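PDB 1Y63: Lmaj004144AAA protein from Leishmania major, which probably acts as a broad-specificity nucleoside monophosphate kinase that interconverts AMP and ATP with ADP, hydrolyses ATP and takes part in 40S ribosomal subunit maturation. Local coordinates for residues Ile11-Gly17 with Asn85-His91; Gly20-Met26 with Val105-Thr109; Trp100-Val104 with Tyr148-Ile152. All blocks are in the same frame, centred on the assembly; numbering follows the deposited sequence.

Interaction 1 of 3, residues Ile11-Gly17 with Asn85-His91; sequences INILITG and NHVVDYH
His86 gives its ND1 hydrogen to Asn12 OD1 at 2.8 Å; the oxygen lies in the ring plane, while the amide is turned 52° from it. With ND1 so occupied, NE2 is left to bind a manganese ion, at a site shared with Ser82 and Arg83. Asn12 is thus a second-shell residue, its ND2 fixed in turn by the backbone oxygens of Trp100 and Met80. Side chains also join the strands at their ends: Asn85 OD1 accepts from Ile11 N at 2.9 Å, and Thr16 OG1, swung opposite its own backbone N (chi1 -170°), donates to Tyr90 O at 2.8 Å. Between them runs parallel pairing, with Val88 N to Ile13 O at 2.8 Å and Ile15 N to Val88 O at 2.8 Å. Branched apolar residues suit the buried middle. Leu14 CD1 meets Val88 CG1 at 3.8 Å on the face of Asn12 and His86; on the other face, which helix 23-33 covers, Ile15 CG1 meets Val87 CG2 at 3.7 Å. The apolar centre lies between the His86 manganese site and the nucleotide end, where the carboxylate of Asp89 accepts a hydrogen bond from His39 and is thereby held in place.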
loop_
_atom_site.group_PDB
_atom_site.type_symbol
_atom_site.label_atom_id
_atom_site.label_comp_id
_atom_site.label_asym_id
_atom_site.label_seq_id
_atom_site.Cartn_x
_atom_site.Cartn_y
_atom_site.Cartn_z
ATOM N N ILE A 11 -6.750 13.170 5.821
ATOM C CA ILE A 11 -5.822 12.169 6.354
ATOM C C ILE A 11 -5.555 11.134 5.275
ATOM O O ILE A 11 -6.473 10.561 4.710
ATOM C CB ILE A 11 -6.376 11.482 7.613
ATOM C CG1 ILE A 11 -6.681 12.533 8.697
ATOM C CG2 ILE A 11 -5.397 10.426 8.120
ATOM C CD1 ILE A 11 -5.455 13.183 9.266
ATOM N N ASN A 12 -4.275 10.916 4.981
ATOM C CA ASN A 12 -3.858 9.974 3.930
ATOM C C ASN A 12 -3.029 8.855 4.525
ATOM O O ASN A 12 -2.090 9.108 5.258
ATOM C CB ASN A 12 -3.031 10.672 2.866
ATOM C CG ASN A 12 -3.822 11.682 2.070
ATOM O OD1 ASN A 12 -5.031 11.553 1.914
ATOM N ND2 ASN A 12 -3.132 12.696 1.551
ATOM N N ILE A 13 -3.395 7.630 4.178
ATOM C CA ILE A 13 -2.696 6.415 4.612
ATOM C C ILE A 13 -2.188 5.656 3.404
ATOM O O ILE A 13 -2.886 5.567 2.383
ATOM C CB ILE A 13 -3.668 5.497 5.389
ATOM C CG1 ILE A 13 -4.273 6.244 6.586
ATOM C CG2 ILE A 13 -2.973 4.181 5.806
ATOM C CD1 ILE A 13 -5.375 5.444 7.231
ATOM N N LEU A 14 -0.974 5.109 3.507
ATOM C CA LEU A 14 -0.442 4.196 2.516
ATOM C C LEU A 14 -0.385 2.814 3.120
ATOM O O LEU A 14 0.104 2.646 4.220
ATOM C CB LEU A 14 0.961 4.615 2.089
ATOM C CG LEU A 14 1.709 3.682 1.115
ATOM C CD1 LEU A 14 0.946 3.546 -0.190
ATOM C CD2 LEU A 14 3.114 4.229 0.895
ATOM N N ILE A 15 -0.947 1.836 2.395
ATOM C CA ILE A 15 -0.817 0.410 2.728
ATOM C C ILE A 15 0.106 -0.211 1.678
ATOM O O ILE A 15 -0.177 -0.175 0.472
ATOM C CB ILE A 15 -2.170 -0.346 2.734
ATOM C CG1 ILE A 15 -3.280 0.420 3.476
ATOM C CG2 ILE A 15 -1.967 -1.743 3.293
ATOM C CD1 ILE A 15 -3.023 0.710 4.903
ATOM N N THR A 16 1.235 -0.731 2.129
ATOM C CA THR A 16 2.217 -1.310 1.228
ATOM C C THR A 16 2.658 -2.693 1.770
ATOM O O THR A 16 2.183 -3.137 2.827
ATOM C CB THR A 16 3.387 -0.328 1.007
ATOM O OG1 THR A 16 4.218 -0.802 -0.062
ATOM C CG2 THR A 16 4.256 -0.160 2.290
ATOM N N GLY A 17 3.493 -3.399 1.021
ATOM C CA GLY A 17 3.778 -4.788 1.298
ATOM C C GLY A 17 3.866 -5.582 0.015
ATOM O O GLY A 17 3.327 -5.191 -1.023
ATOM N N ASN A 85 -10.467 11.821 3.116
ATOM C CA ASN A 85 -9.357 10.965 3.495
ATOM C C ASN A 85 -9.127 9.930 2.419
ATOM O O ASN A 85 -10.038 9.576 1.667
ATOM C CB ASN A 85 -9.652 10.308 4.846
ATOM C CG ASN A 85 -10.097 11.307 5.898
ATOM O OD1 ASN A 85 -9.522 12.390 6.031
ATOM N ND2 ASN A 85 -11.154 10.954 6.651
ATOM N N HIS A 86 -7.872 9.528 2.263
ATOM C CA HIS A 86 -7.506 8.617 1.193
ATOM C C HIS A 86 -6.673 7.482 1.730
ATOM O O HIS A 86 -5.776 7.700 2.558
ATOM C CB HIS A 86 -6.749 9.360 0.072
ATOM C CG HIS A 86 -7.469 10.596 -0.393
ATOM N ND1 HIS A 86 -7.208 11.846 0.118
ATOM C CD2 HIS A 86 -8.467 10.759 -1.294
ATOM C CE1 HIS A 86 -8.041 12.728 -0.425
ATOM N NE2 HIS A 86 -8.806 12.097 -1.299
ATOM N N VAL A 87 -6.968 6.277 1.256
ATOM C CA VAL A 87 -6.159 5.098 1.582
ATOM C C VAL A 87 -5.574 4.577 0.280
ATOM O O VAL A 87 -6.295 4.126 -0.625
ATOM C CB VAL A 87 -6.931 4.016 2.405
ATOM C CG1 VAL A 87 -8.242 3.562 1.732
ATOM C CG2 VAL A 87 -6.019 2.825 2.711
ATOM N N VAL A 88 -4.275 4.719 0.162
ATOM C CA VAL A 88 -3.570 4.363 -1.061
ATOM C C VAL A 88 -2.984 2.966 -0.861
ATOM O O VAL A 88 -2.500 2.634 0.233
ATOM C CB VAL A 88 -2.442 5.351 -1.347
ATOM C CG1 VAL A 88 -1.655 4.937 -2.571
ATOM C CG2 VAL A 88 -3.028 6.733 -1.568
ATOM N N ASP A 89 -3.035 2.175 -1.925
ATOM C CA ASP A 89 -2.725 0.751 -1.884
ATOM C C ASP A 89 -1.712 0.468 -2.984
ATOM O O ASP A 89 -2.047 0.613 -4.152
ATOM C CB ASP A 89 -4.084 0.057 -2.099
ATOM C CG ASP A 89 -4.005 -1.323 -2.615
ATOM O OD1 ASP A 89 -2.949 -1.948 -2.611
ATOM O OD2 ASP A 89 -5.108 -1.820 -2.964
ATOM N N TYR A 90 -0.465 0.138 -2.620
ATOM C CA TYR A 90 0.589 -0.149 -3.639
ATOM C C TYR A 90 1.724 -0.943 -3.055
ATOM O O TYR A 90 2.066 -0.743 -1.894
ATOM C CB TYR A 90 1.150 1.155 -4.259
ATOM C CG TYR A 90 1.858 0.992 -5.602
ATOM C CD1 TYR A 90 1.320 0.204 -6.613
ATOM C CD2 TYR A 90 3.013 1.722 -5.893
ATOM C CE1 TYR A 90 1.949 0.102 -7.858
ATOM C CE2 TYR A 90 3.624 1.643 -7.139
ATOM C CZ TYR A 90 3.086 0.838 -8.105
ATOM O OH TYR A 90 3.711 0.749 -9.340
ATOM N N HIS A 91 2.347 -1.783 -3.885
ATOM C CA HIS A 91 3.436 -2.649 -3.444
ATOM C C HIS A 91 4.733 -1.866 -3.243
ATOM O O HIS A 91 5.630 -2.344 -2.569
ATOM C CB HIS A 91 3.635 -3.820 -4.413
ATOM C CG HIS A 91 4.072 -3.411 -5.785
ATOM N ND1 HIS A 91 3.235 -3.416 -6.874
ATOM C CD2 HIS A 91 5.275 -2.992 -6.240
ATOM C CE1 HIS A 91 3.899 -3.010 -7.946
ATOM N NE2 HIS A 91 5.135 -2.733 -7.585
#

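Interaction 2 of 3, residues Gly20-Met26 with Val105-Thr109; sequences GTGKTSM and VVLHT. With MN (manganese (II) ion), chain B; ADP (adenosine-5'-diphosphate), chain Q.
Met26 runs extended to its sulfur and then bends at chi3 (-73°), which sets CE against Leu107 CD2 at 3.6 Å, while Lys23 folds at both chi3 and chi4 and brings NZ back over the phosphates. Lys23 is of the P-loop (Walker A motif), Met26 of the helix that follows it, and both lie against the end of strand 103-108. Leu107 reaches from the strand to the helix start: CD1 packs on Gly22 C at 3.5 Å, and CD2 takes the methionine methyl. Gly22, at the N-cap, offers bare backbone to this branch, and its positive phi (114°) is one that glycine adopts easily. Beyond Leu107, Thr21 lies across Thr109, whose OG1 comes within 3.2 Å of Thr21 CA; the Thr21 hydroxyl itself is held by Thr18 O. No hydrogen bond joins the two segments; the loop packs on the strand by van der Waals contact. The N-H groups of Gly20, Gly22, Lys23, Thr24 and Ser25 point to the phosphates. The beta-phosphate oxygen O2B is gripped by Gly22 N, Lys23 N and Lys23 NZ, the last at 2.8 Å, and the positive charge, together with the helix N-terminus, would stabilise the anion. A second bond from Lys23 NZ, to Gly17 O, steadies the ammonium group. Ser25 serves the alpha-phosphate twice, its N and OG both donating to O1A. Manganese is bound by Thr24 OG1 at 2.1 Å, ADP O3B at 2.1 Å and four waters, of which water 4 donates to ADP O2A at 2.7 Å.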
loop_
_atom_site.group_PDB
_atom_site.type_symbol
_atom_site.label_atom_id
_atom_site.label_comp_id
_atom_site.label_asym_id
_atom_site.label_seq_id
_atom_site.Cartn_x
_atom_site.Cartn_y
_atom_site.Cartn_z
ATOM N N GLY A 20 0.275 -10.051 -2.374
ATOM C CA GLY A 20 -0.359 -11.147 -1.675
ATOM C C GLY A 20 -0.448 -10.954 -0.157
ATOM O O GLY A 20 -1.082 -11.788 0.509
ATOM N N THR A 21 0.165 -9.907 0.401
ATOM C CA THR A 21 0.119 -9.664 1.848
ATOM C C THR A 21 -1.207 -9.143 2.410
ATOM O O THR A 21 -1.415 -9.152 3.632
ATOM C CB THR A 21 1.266 -8.725 2.317
ATOM O OG1 THR A 21 1.247 -7.510 1.545
ATOM C CG2 THR A 21 2.601 -9.442 2.155
ATOM N N GLY A 22 -2.073 -8.652 1.533
ATOM C CA GLY A 22 -3.413 -8.215 1.925
ATOM C C GLY A 22 -3.725 -6.757 1.796
ATOM O O GLY A 22 -4.653 -6.278 2.456
ATOM N N LYS A 23 -2.964 -6.036 0.969
ATOM C CA LYS A 23 -3.103 -4.560 0.872
ATOM C C LYS A 23 -4.477 -4.120 0.431
ATOM O O LYS A 23 -5.117 -3.282 1.065
ATOM C CB LYS A 23 -2.046 -3.978 -0.063
ATOM C CG LYS A 23 -0.612 -4.265 0.286
ATOM C CD LYS A 23 0.319 -3.690 -0.754
ATOM C CE LYS A 23 0.187 -4.320 -2.109
ATOM N NZ LYS A 23 0.584 -5.771 -2.073
ATOM N N THR A 24 -4.949 -4.698 -0.671
ATOM C CA THR A 24 -6.234 -4.307 -1.225
ATOM C C THR A 24 -7.364 -4.679 -0.284
ATOM O O THR A 24 -8.301 -3.868 -0.062
ATOM C CB THR A 24 -6.416 -4.917 -2.630
ATOM O OG1 THR A 24 -5.369 -4.441 -3.487
ATOM C CG2 THR A 24 -7.800 -4.520 -3.206
ATOM N N SER A 25 -7.273 -5.865 0.306
ATOM C CA SER A 25 -8.267 -6.309 1.281
ATOM C C SER A 25 -8.346 -5.358 2.476
ATOM O O SER A 25 -9.430 -4.999 2.932
ATOM C CB SER A 25 -7.993 -7.726 1.736
ATOM O OG SER A 25 -8.060 -8.614 0.631
ATOM N N MET A 26 -7.184 -4.989 3.001
ATOM C CA MET A 26 -7.152 -4.062 4.144
ATOM C C MET A 26 -7.634 -2.681 3.757
ATOM O O MET A 26 -8.398 -2.064 4.486
ATOM C CB MET A 26 -5.780 -3.974 4.777
ATOM C CG MET A 26 -5.795 -3.120 6.036
ATOM S SD MET A 26 -4.205 -3.093 6.876
ATOM C CE MET A 26 -4.198 -4.747 7.559
ATOM N N VAL A 105 1.511 1.848 6.447
ATOM C CA VAL A 105 1.327 0.539 7.052
ATOM C C VAL A 105 1.966 -0.472 6.151
ATOM O O VAL A 105 1.648 -0.536 4.953
ATOM C CB VAL A 105 -0.169 0.203 7.184
ATOM C CG1 VAL A 105 -0.352 -1.140 7.827
ATOM C CG2 VAL A 105 -0.904 1.283 7.940
ATOM N N VAL A 106 2.912 -1.245 6.689
ATOM C CA VAL A 106 3.571 -2.295 5.909
ATOM C C VAL A 106 3.045 -3.633 6.414
ATOM O O VAL A 106 3.174 -3.935 7.606
ATOM C CB VAL A 106 5.111 -2.271 6.094
ATOM C CG1 VAL A 106 5.780 -3.397 5.276
ATOM C CG2 VAL A 106 5.730 -0.947 5.751
ATOM N N LEU A 107 2.512 -4.438 5.485
ATOM C CA LEU A 107 1.970 -5.744 5.791
ATOM C C LEU A 107 2.991 -6.838 5.517
ATOM O O LEU A 107 3.693 -6.801 4.518
ATOM C CB LEU A 107 0.701 -6.015 4.983
ATOM C CG LEU A 107 -0.414 -4.959 5.094
ATOM C CD1 LEU A 107 -1.639 -5.352 4.274
ATOM C CD2 LEU A 107 -0.745 -4.766 6.521
ATOM N N HIS A 108 3.053 -7.788 6.449
ATOM C CA HIS A 108 3.821 -9.017 6.305
ATOM C C HIS A 108 2.920 -10.222 6.371
ATOM O O HIS A 108 1.848 -10.171 6.979
ATOM C CB HIS A 108 4.865 -9.103 7.413
ATOM C CG HIS A 108 6.059 -8.237 7.171
ATOM N ND1 HIS A 108 6.906 -8.436 6.101
ATOM C CD2 HIS A 108 6.568 -7.200 7.869
ATOM C CE1 HIS A 108 7.887 -7.550 6.154
ATOM N NE2 HIS A 108 7.714 -6.799 7.225
ATOM N N THR A 109 3.354 -11.323 5.767
ATOM C CA THR A 109 2.580 -12.555 5.791
ATOM C C THR A 109 3.577 -13.714 5.882
ATOM O O THR A 109 4.629 -13.680 5.216
ATOM C CB THR A 109 1.706 -12.661 4.513
ATOM O OG1 THR A 109 0.834 -11.516 4.418
ATOM C CG2 THR A 109 0.839 -13.873 4.492
HETATM MN MN MN B . -3.908 -5.663 -4.442
HETATM P PB ADP Q . -2.533 -7.675 -2.174
HETATM O O1B ADP Q . -1.857 -8.360 -3.345
HETATM O O2B ADP Q . -1.510 -7.290 -1.126
HETATM O O3B ADP Q . -3.474 -6.540 -2.570
HETATM P PA ADP Q . -5.010 -9.001 -1.435
HETATM O O1A ADP Q . -5.725 -7.984 -0.571
HETATM O O2A ADP Q . -5.457 -9.078 -2.894
HETATM O O3A ADP Q . -3.435 -8.797 -1.389
HETATM O "O5'" ADP Q . -5.132 -10.455 -0.771
HETATM C "C5'" ADP Q . -5.220 -11.595 -1.614
HETATM C "C4'" ADP Q . -6.121 -12.570 -0.895
HETATM O "O4'" ADP Q . -5.564 -12.881 0.379
HETATM C "C3'" ADP Q . -7.505 -12.025 -0.588
HETATM O "O3'" ADP Q . -8.404 -12.108 -1.690
HETATM C "C2'" ADP Q . -7.917 -12.897 0.566
HETATM O "O2'" ADP Q . -8.274 -14.196 0.105
HETATM C "C1'" ADP Q . -6.623 -13.076 1.314
HETATM N N9 ADP Q . -6.361 -12.167 2.444
HETATM C C8 ADP Q . -5.888 -10.877 2.443
HETATM N N7 ADP Q . -5.715 -10.424 3.704
HETATM C C5 ADP Q . -6.067 -11.462 4.539
HETATM C C6 ADP Q . -6.102 -11.631 5.982
HETATM N N6 ADP Q . -5.711 -10.633 6.797
HETATM N N1 ADP Q . -6.517 -12.832 6.437
HETATM C C2 ADP Q . -6.887 -13.826 5.586
HETATM N N3 ADP Q . -6.888 -13.769 4.242
HETATM C C4 ADP Q . -6.485 -12.589 3.693
HETATM O O HOH W 1 -4.396 -4.835 -6.434
HETATM O O HOH W 2 -2.548 -4.036 -4.134
HETATM O O HOH W 3 -2.315 -6.902 -5.421
HETATM O O HOH W 4 -5.431 -7.211 -4.824
#

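Interaction 3 of 3, residues Trp100-Val104 with Tyr148-Ile152; sequences WFHMV and YEDDI
Where strand 103-108 begins, Val104 meets the turn that leads from helix 139-147 into strand 153-157, and it meets Tyr148 and Ile152 of that turn together. Val104 CG2 stands over the centre of the Tyr148 ring, 3.8 Å from its centroid and only 13° off the ring normal, a CH-pi contact. The tyrosine suits this place because its flat face receives the methyl while its far end reaches a polar partner, OH being hydrogen-bonded to Ser93 O. Phe101 extends the apolar cluster: its CD2 lies 4.0 Å from Tyr148 CE1, the two side chains running obliquely across one another. Strands 103-108 and 153-157 are parallel neighbours, so the chain between them, with its helices, forms an elaborated beta-alpha-beta crossover, and the contact lies at the start of both strands. One backbone bond crosses the contact, nearly straight (173°), from Val104 N to Ile152 O at 2.9 Å, the donor lying well off the carbonyl plane. A short 3-10 turn presents that oxygen; it is closed by Ile152 N donating to Glu149 O at 3.0 Å. A branched apolar chain suits Ile152, which sits between backbone carbonyls and Val104. Its CG1 lies between its own N and carbonyl carbon (chi1 74°), carrying CD1 to 3.8 Å from Phe101 O. Ile152 CB rests 3.6 Å from His102 O.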
loop_
_atom_site.group_PDB
_atom_site.type_symbol
_atom_site.label_atom_id
_atom_site.label_comp_id
_atom_site.label_asym_id
_atom_site.label_seq_id
_atom_site.Cartn_x
_atom_site.Cartn_y
_atom_site.Cartn_z
ATOM N N TRP A 100 2.549 13.655 1.214
ATOM C CA TRP A 100 1.189 13.106 1.047
ATOM C C TRP A 100 0.689 12.351 2.252
ATOM O O TRP A 100 -0.510 12.373 2.521
ATOM C CB TRP A 100 1.143 12.157 -0.129
ATOM C CG TRP A 100 1.180 12.777 -1.497
ATOM C CD1 TRP A 100 1.160 14.097 -1.822
ATOM C CD2 TRP A 100 1.233 12.059 -2.726
ATOM N NE1 TRP A 100 1.188 14.248 -3.186
ATOM C CE2 TRP A 100 1.226 13.009 -3.764
ATOM C CE3 TRP A 100 1.252 10.694 -3.050
ATOM C CZ2 TRP A 100 1.267 12.642 -5.093
ATOM C CZ3 TRP A 100 1.281 10.336 -4.372
ATOM C CH2 TRP A 100 1.300 11.288 -5.369
ATOM N N PHE A 101 1.577 11.664 2.979
ATOM C CA PHE A 101 1.133 10.608 3.900
ATOM C C PHE A 101 1.308 10.911 5.379
ATOM O O PHE A 101 2.354 11.419 5.814
ATOM C CB PHE A 101 1.798 9.263 3.557
ATOM C CG PHE A 101 1.329 8.699 2.240
ATOM C CD1 PHE A 101 0.000 8.341 2.085
ATOM C CD2 PHE A 101 2.170 8.583 1.165
ATOM C CE1 PHE A 101 -0.471 7.860 0.910
ATOM C CE2 PHE A 101 1.697 8.088 -0.041
ATOM C CZ PHE A 101 0.380 7.703 -0.153
ATOM N N HIS A 102 0.275 10.555 6.145
ATOM C CA HIS A 102 0.298 10.685 7.602
ATOM C C HIS A 102 0.551 9.389 8.326
ATOM O O HIS A 102 0.810 9.417 9.515
ATOM C CB HIS A 102 -1.000 11.303 8.081
ATOM C CG HIS A 102 -1.332 12.544 7.348
ATOM N ND1 HIS A 102 -2.223 12.569 6.298
ATOM C CD2 HIS A 102 -0.797 13.784 7.426
ATOM C CE1 HIS A 102 -2.267 13.793 5.800
ATOM N NE2 HIS A 102 -1.404 14.548 6.462
ATOM N N MET A 103 0.442 8.275 7.602
ATOM C CA MET A 103 0.637 6.942 8.121
ATOM C C MET A 103 1.039 6.019 6.970
ATOM O O MET A 103 0.486 6.119 5.851
ATOM C CB MET A 103 -0.650 6.420 8.785
ATOM C CG MET A 103 -0.481 5.128 9.500
ATOM S SD MET A 103 -2.097 4.504 10.039
ATOM C CE MET A 103 -2.802 5.920 10.774
ATOM N N VAL A 104 1.991 5.120 7.231
ATOM C CA VAL A 104 2.371 4.096 6.257
ATOM C C VAL A 104 2.307 2.764 6.972
ATOM O O VAL A 104 2.907 2.603 8.018
ATOM C CB VAL A 104 3.775 4.323 5.691
ATOM C CG1 VAL A 104 4.190 3.202 4.759
ATOM C CG2 VAL A 104 3.810 5.662 4.960
ATOM N N TYR A 148 10.188 7.078 4.697
ATOM C CA TYR A 148 9.249 7.820 5.516
ATOM C C TYR A 148 9.814 7.892 6.913
ATOM O O TYR A 148 10.712 7.127 7.271
ATOM C CB TYR A 148 7.876 7.101 5.534
ATOM C CG TYR A 148 7.255 7.046 4.154
ATOM C CD1 TYR A 148 6.439 8.067 3.721
ATOM C CD2 TYR A 148 7.484 5.978 3.302
ATOM C CE1 TYR A 148 5.910 8.070 2.451
ATOM C CE2 TYR A 148 6.954 5.967 2.020
ATOM C CZ TYR A 148 6.154 7.018 1.624
ATOM O OH TYR A 148 5.634 7.026 0.350
ATOM N N GLU A 149 9.266 8.803 7.701
ATOM C CA GLU A 149 9.702 8.985 9.077
ATOM C C GLU A 149 9.271 7.800 9.936
ATOM O O GLU A 149 8.140 7.313 9.853
ATOM C CB GLU A 149 9.146 10.311 9.604
ATOM C CG GLU A 149 9.700 11.531 8.832
ATOM C CD GLU A 149 9.547 12.838 9.548
ATOM O OE1 GLU A 149 9.996 12.915 10.709
ATOM O OE2 GLU A 149 9.010 13.800 8.952
ATOM N N ASP A 150 10.187 7.330 10.773
ATOM C CA ASP A 150 9.966 6.083 11.480
ATOM C C ASP A 150 8.692 6.127 12.327
ATOM O O ASP A 150 7.966 5.128 12.413
ATOM C CB ASP A 150 11.214 5.724 12.305
ATOM C CG ASP A 150 12.424 5.361 11.405
ATOM O OD1 ASP A 150 12.212 5.028 10.205
ATOM O OD2 ASP A 150 13.587 5.406 11.881
ATOM N N ASP A 151 8.364 7.289 12.872
ATOM C CA ASP A 151 7.211 7.425 13.753
ATOM C C ASP A 151 5.857 7.253 13.050
ATOM O O ASP A 151 4.871 7.019 13.730
ATOM C CB ASP A 151 7.248 8.751 14.507
ATOM C CG ASP A 151 8.325 8.787 15.582
ATOM O OD1 ASP A 151 8.941 7.739 15.871
ATOM O OD2 ASP A 151 8.549 9.874 16.140
ATOM N N ILE A 152 5.785 7.344 11.714
ATOM C CA ILE A 152 4.502 7.130 11.035
ATOM C C ILE A 152 4.383 5.744 10.405
ATOM O O ILE A 152 3.358 5.430 9.772
ATOM C CB ILE A 152 4.193 8.210 9.967
ATOM C CG1 ILE A 152 5.039 8.043 8.709
ATOM C CG2 ILE A 152 4.326 9.590 10.601
ATOM C CD1 ILE A 152 4.512 8.837 7.545
#

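How the interactions relate
All three contacts involve one parallel sheet: interaction 1 pairs two of its strands, and interactions 2 and 3 use strand 103-108. Interactions 1 and 2, with centres 11 Å apart, meet at the nucleotide: Asp89 OD2 lies 2.7 Å from Thr24 OG1, probably a hydrogen bond, making Asp89 a second-shell residue of the manganese that binds ADP. Strand 12-16 also joins 103-108 through Val105 N and Leu14 O at 2.8 Å. Interactions 1 and 3, 10 Å between centres, share the other end of that strand pair, where His102 N lies 2.9 Å from Asn12 O. Interactions 2 and 3 adjoin in sequence but stand about 17 Å apart between centres, so interaction 3 lies away from the phosphate site.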